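Local coordinates for protein transcriptional regulator (PDB 4YV6) that probably binds DNA through an N-terminal helix-turn-helix domain and regulates transcription as a member of the Rgg family, paired with a second copy of itself, at residues B[8-13]-B[35-40]. Sequence-based numbering, arbitrary orientation.
Sequences TLRRLR and RFERGE. With SO4 (sulfate ion), chain F; SO4 (sulfate ion), chain E.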
ATOM      1  N   THR B   8      11.472  18.308  12.453  1.00 49.25           N
ATOM      2  CA  THR B   8      11.500  17.054  11.713  1.00 48.23           C
ATOM      3  C   THR B   8      12.269  17.207  10.406  1.00 45.83           C
ATOM      4  O   THR B   8      13.034  16.322  10.026  1.00 44.99           O
ATOM      5  CB  THR B   8      10.082  16.546  11.404  1.00 48.85           C
ATOM      6  OG1 THR B   8       9.343  16.424  12.625  1.00 52.21           O
ATOM      7  CG2 THR B   8      10.138  15.186  10.703  1.00 48.10           C
ATOM      8  N   LEU B   9      12.056  18.328   9.721  1.00 45.50           N
ATOM      9  CA  LEU B   9      12.763  18.610   8.478  1.00 43.52           C
ATOM     10  C   LEU B   9      14.265  18.579   8.732  1.00 43.02           C
ATOM     11  O   LEU B   9      15.024  18.015   7.946  1.00 42.80           O
ATOM     12  CB  LEU B   9      12.333  19.968   7.907  1.00 44.11           C
ATOM     13  CG  LEU B   9      12.846  20.406   6.523  1.00 43.12           C
ATOM     14  CD1 LEU B   9      14.242  21.013   6.605  1.00 45.69           C
ATOM     15  CD2 LEU B   9      12.825  19.262   5.513  1.00 40.58           C
ATOM     16  N   ARG B  10      14.683  19.182   9.842  1.00 52.43           N
ATOM     17  CA  ARG B  10      16.093  19.226  10.215  1.00 52.13           C
ATOM     18  C   ARG B  10      16.674  17.828  10.420  1.00 50.71           C
ATOM     19  O   ARG B  10      17.744  17.512   9.899  1.00 51.17           O
ATOM     20  CB  ARG B  10      16.280  20.054  11.488  1.00 55.51           C
ATOM     21  CG  ARG B  10      17.735  20.196  11.911  1.00 56.97           C
ATOM     22  CD  ARG B  10      17.905  21.230  13.018  1.00 61.15           C
ATOM     23  NE  ARG B  10      17.943  20.628  14.351  1.00 66.15           N
ATOM     24  CZ  ARG B  10      19.054  20.368  15.040  1.00 66.46           C
ATOM     25  NH1 ARG B  10      20.253  20.651  14.542  1.00 65.87           N
ATOM     26  NH2 ARG B  10      18.967  19.820  16.246  1.00 67.34           N
ATOM     27  N   ARG B  11      15.972  16.999  11.188  1.00 47.74           N
ATOM     28  CA  ARG B  11      16.442  15.648  11.484  1.00 49.65           C
ATOM     29  C   ARG B  11      16.565  14.811  10.217  1.00 48.18           C
ATOM     30  O   ARG B  11      17.521  14.055  10.055  1.00 49.81           O
ATOM     31  CB  ARG B  11      15.505  14.954  12.474  1.00 53.93           C
ATOM     32  CG  ARG B  11      15.912  13.521  12.793  1.00 59.26           C
ATOM     33  CD  ARG B  11      15.131  12.955  13.969  1.00 61.60           C
ATOM     34  NE  ARG B  11      13.689  13.112  13.800  1.00 63.21           N
ATOM     35  CZ  ARG B  11      12.942  12.371  12.986  1.00 63.13           C
ATOM     36  NH1 ARG B  11      13.495  11.417  12.247  1.00 59.77           N
ATOM     37  NH2 ARG B  11      11.638  12.591  12.908  1.00 64.64           N
ATOM     38  N   LEU B  12      15.589  14.945   9.325  1.00 44.13           N
ATOM     39  CA  LEU B  12      15.613  14.226   8.057  1.00 44.19           C
ATOM     40  C   LEU B  12      16.720  14.750   7.145  1.00 40.80           C
ATOM     41  O   LEU B  12      17.401  13.971   6.474  1.00 39.59           O
ATOM     42  CB  LEU B  12      14.257  14.333   7.355  1.00 44.12           C
ATOM     43  CG  LEU B  12      13.067  13.670   8.053  1.00 45.78           C
ATOM     44  CD1 LEU B  12      11.784  13.964   7.291  1.00 45.95           C
ATOM     45  CD2 LEU B  12      13.274  12.169   8.187  1.00 46.02           C
ATOM     46  N   ARG B  13      16.898  16.069   7.122  1.00 39.76           N
ATOM     47  CA  ARG B  13      17.935  16.683   6.301  1.00 38.49           C
ATOM     48  C   ARG B  13      19.325  16.247   6.757  1.00 40.27           C
ATOM     49  O   ARG B  13      20.141  15.804   5.947  1.00 41.47           O
ATOM     50  CB  ARG B  13      17.830  18.210   6.343  1.00 38.76           C
ATOM     51  CG  ARG B  13      18.931  18.921   5.568  1.00 37.72           C
ATOM     52  CD  ARG B  13      18.833  20.432   5.705  1.00 38.80           C
ATOM     53  NE  ARG B  13      18.924  20.869   7.096  1.00 39.24           N
ATOM     54  CZ  ARG B  13      20.053  20.917   7.800  1.00 40.01           C
ATOM     55  NH1 ARG B  13      21.203  20.543   7.254  1.00 39.67           N
ATOM     56  NH2 ARG B  13      20.032  21.337   9.057  1.00 42.71           N
ATOM     57  N   ARG B  35      15.532  29.246   9.879  1.00 54.23           N
ATOM     58  CA  ARG B  35      14.523  29.849  10.744  1.00 56.67           C
ATOM     59  C   ARG B  35      13.302  28.944  10.851  1.00 54.68           C
ATOM     60  O   ARG B  35      12.662  28.874  11.899  1.00 59.39           O
ATOM     61  CB  ARG B  35      14.108  31.230  10.227  1.00 56.94           C
ATOM     62  CG  ARG B  35      15.062  32.350  10.613  1.00 59.59           C
ATOM     63  CD  ARG B  35      14.403  33.715  10.473  1.00 65.37           C
ATOM     64  NE  ARG B  35      13.928  33.977   9.114  1.00 69.67           N
ATOM     65  CZ  ARG B  35      14.681  34.464   8.131  1.00 69.12           C
ATOM     66  NH1 ARG B  35      15.961  34.743   8.336  1.00 66.57           N
ATOM     67  NH2 ARG B  35      14.152  34.671   6.932  1.00 68.69           N
ATOM     68  N   PHE B  36      12.982  28.251   9.763  1.00 51.18           N
ATOM     69  CA  PHE B  36      11.873  27.305   9.765  1.00 53.11           C
ATOM     70  C   PHE B  36      12.207  26.093  10.629  1.00 52.06           C
ATOM     71  O   PHE B  36      11.388  25.656  11.438  1.00 51.84           O
ATOM     72  CB  PHE B  36      11.535  26.862   8.340  1.00 47.38           C
ATOM     73  CG  PHE B  36      10.573  25.712   8.279  1.00 47.25           C
ATOM     74  CD1 PHE B  36       9.295  25.832   8.800  1.00 51.47           C
ATOM     75  CD2 PHE B  36      10.942  24.513   7.694  1.00 46.42           C
ATOM     76  CE1 PHE B  36       8.405  24.773   8.743  1.00 49.94           C
ATOM     77  CE2 PHE B  36      10.058  23.452   7.635  1.00 49.10           C
ATOM     78  CZ  PHE B  36       8.787  23.584   8.160  1.00 50.51           C
ATOM     79  N   GLU B  37      13.413  25.561  10.458  1.00 48.18           N
ATOM     80  CA  GLU B  37      13.868  24.418  11.243  1.00 47.79           C
ATOM     81  C   GLU B  37      13.893  24.739  12.735  1.00 51.49           C
ATOM     82  O   GLU B  37      13.659  23.867  13.570  1.00 53.17           O
ATOM     83  CB  GLU B  37      15.260  23.974  10.791  1.00 46.29           C
ATOM     84  CG  GLU B  37      15.281  23.275   9.444  1.00 44.84           C
ATOM     85  CD  GLU B  37      16.646  22.705   9.107  1.00 49.76           C
ATOM     86  OE1 GLU B  37      17.617  23.015   9.829  1.00 50.58           O
ATOM     87  OE2 GLU B  37      16.746  21.943   8.123  1.00 52.27           O
ATOM     88  N   ARG B  38      14.179  25.997  13.058  1.00 69.37           N
ATOM     89  CA  ARG B  38      14.251  26.443  14.445  1.00 72.00           C
ATOM     90  C   ARG B  38      12.882  26.847  14.991  1.00 70.19           C
ATOM     91  O   ARG B  38      12.743  27.158  16.173  1.00 71.59           O
ATOM     92  CB  ARG B  38      15.231  27.613  14.569  1.00 71.78           C
ATOM     93  CG  ARG B  38      16.658  27.192  14.887  1.00 72.95           C
ATOM     94  CD  ARG B  38      16.798  26.810  16.355  1.00 82.34           C
ATOM     95  NE  ARG B  38      18.165  26.440  16.710  1.00 82.32           N
ATOM     96  CZ  ARG B  38      18.611  26.330  17.959  1.00 81.16           C
ATOM     97  NH1 ARG B  38      17.805  26.570  18.985  1.00 82.49           N
ATOM     98  NH2 ARG B  38      19.872  25.985  18.183  1.00 82.07           N
ATOM     99  N   GLY B  39      11.872  26.838  14.126  1.00 57.06           N
ATOM    100  CA  GLY B  39      10.520  27.182  14.526  1.00 57.14           C
ATOM    101  C   GLY B  39      10.345  28.663  14.809  1.00 61.19           C
ATOM    102  O   GLY B  39       9.391  29.062  15.479  1.00 65.77           O
ATOM    103  N   GLU B  40      11.266  29.476  14.300  1.00 68.02           N
ATOM    104  CA  GLU B  40      11.204  30.923  14.479  1.00 69.80           C
ATOM    105  C   GLU B  40      10.301  31.563  13.430  1.00 69.91           C
ATOM    106  O   GLU B  40       9.704  32.613  13.669  1.00 69.95           O
ATOM    107  CB  GLU B  40      12.606  31.532  14.402  1.00 70.79           C
ATOM    108  CG  GLU B  40      13.550  31.051  15.494  1.00 73.88           C
ATOM    109  CD  GLU B  40      14.956  31.602  15.340  1.00 76.83           C
ATOM    110  OE1 GLU B  40      15.227  32.276  14.323  1.00 76.70           O
ATOM    111  OE2 GLU B  40      15.789  31.360  16.239  1.00 79.51           O
TER
HETATM  112  S   SO4 F 302      10.991  35.314   6.946  1.00 65.05           S
HETATM  113  O1  SO4 F 302      10.977  35.135   5.497  1.00 53.97           O
HETATM  114  O2  SO4 F 302      11.759  36.515   7.277  1.00 58.01           O
HETATM  115  O3  SO4 F 302       9.621  35.461   7.432  1.00 62.65           O
HETATM  116  O4  SO4 F 302      11.606  34.150   7.582  1.00 57.78           O
HETATM  117  S   SO4 E 301      23.956  20.903   9.660  1.00 58.21           S
HETATM  118  O1  SO4 E 301      24.053  19.993   8.521  1.00 55.67           O
HETATM  119  O2  SO4 E 301      24.830  22.053   9.444  1.00 53.85           O
HETATM  120  O3  SO4 E 301      22.576  21.362   9.802  1.00 53.38           O
HETATM  121  O4  SO4 E 301      24.359  20.202  10.876  1.00 51.65           O
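Arg13 grips Glu37 side-on, offering NE and NH2 to the two carboxylate oxygens, and this buried pair ties helix 5-15 to helix 30-37. The shorter bond, from Arg13 NE to Glu37 OE2, is 2.6 Å and nearly straight (167°); the other joins Arg13 NH2 to Glu37 OE1 at 3.0 Å. Both oxygens use their syn lone pairs, and the guanidinium and carboxylate planes lie only 18° apart: OE2 lies in the guanidinium plane, OE1 slightly tilted from it. Glutamate has the length for this: its chain runs extended beyond CG toward helix 5-15, while the Arg13 chain leaves with CG anti to the backbone N (177°) and bends at chi3, turning its NE edge toward the acid. The same guanidinium is held elsewhere by the carbonyl oxygen of Val18 and by a sulfate, probably from the crystallisation liquor, whose O3 lies 2.7 Å from Arg13 NH2. So many partners should fix its rotation, and the positive charge probably keeps the buried Glu37 ionised.

Aliphatic groups wall in the acid. Leu9 crosses it at about a right angle, bringing CD1 to 3.1 Å from Glu37 OE2, and the methylenes of Arg10 cross the carboxylate likewise, CG being 3.5 Å from Glu37 OE1. The Arg10 guanidinium takes no part in the pairing, a bend at chi3 carrying it to the exposed side. Deeper in, Leu9 CB meets Phe36 CE2 obliquely at 4.2 Å; Leu52 and Phe62 pack on Leu9, and Leu48 on Phe36, extending the apolar core. Beyond Glu37 the chain turns at Gly39, whose positive phi closes a Schellman motif. Such an arginine–glutamate bridge between the first and third helices, set over a hydrophobic core, is characteristic of the helix-turn-helix domains of the lambda-repressor-like (XRE) type.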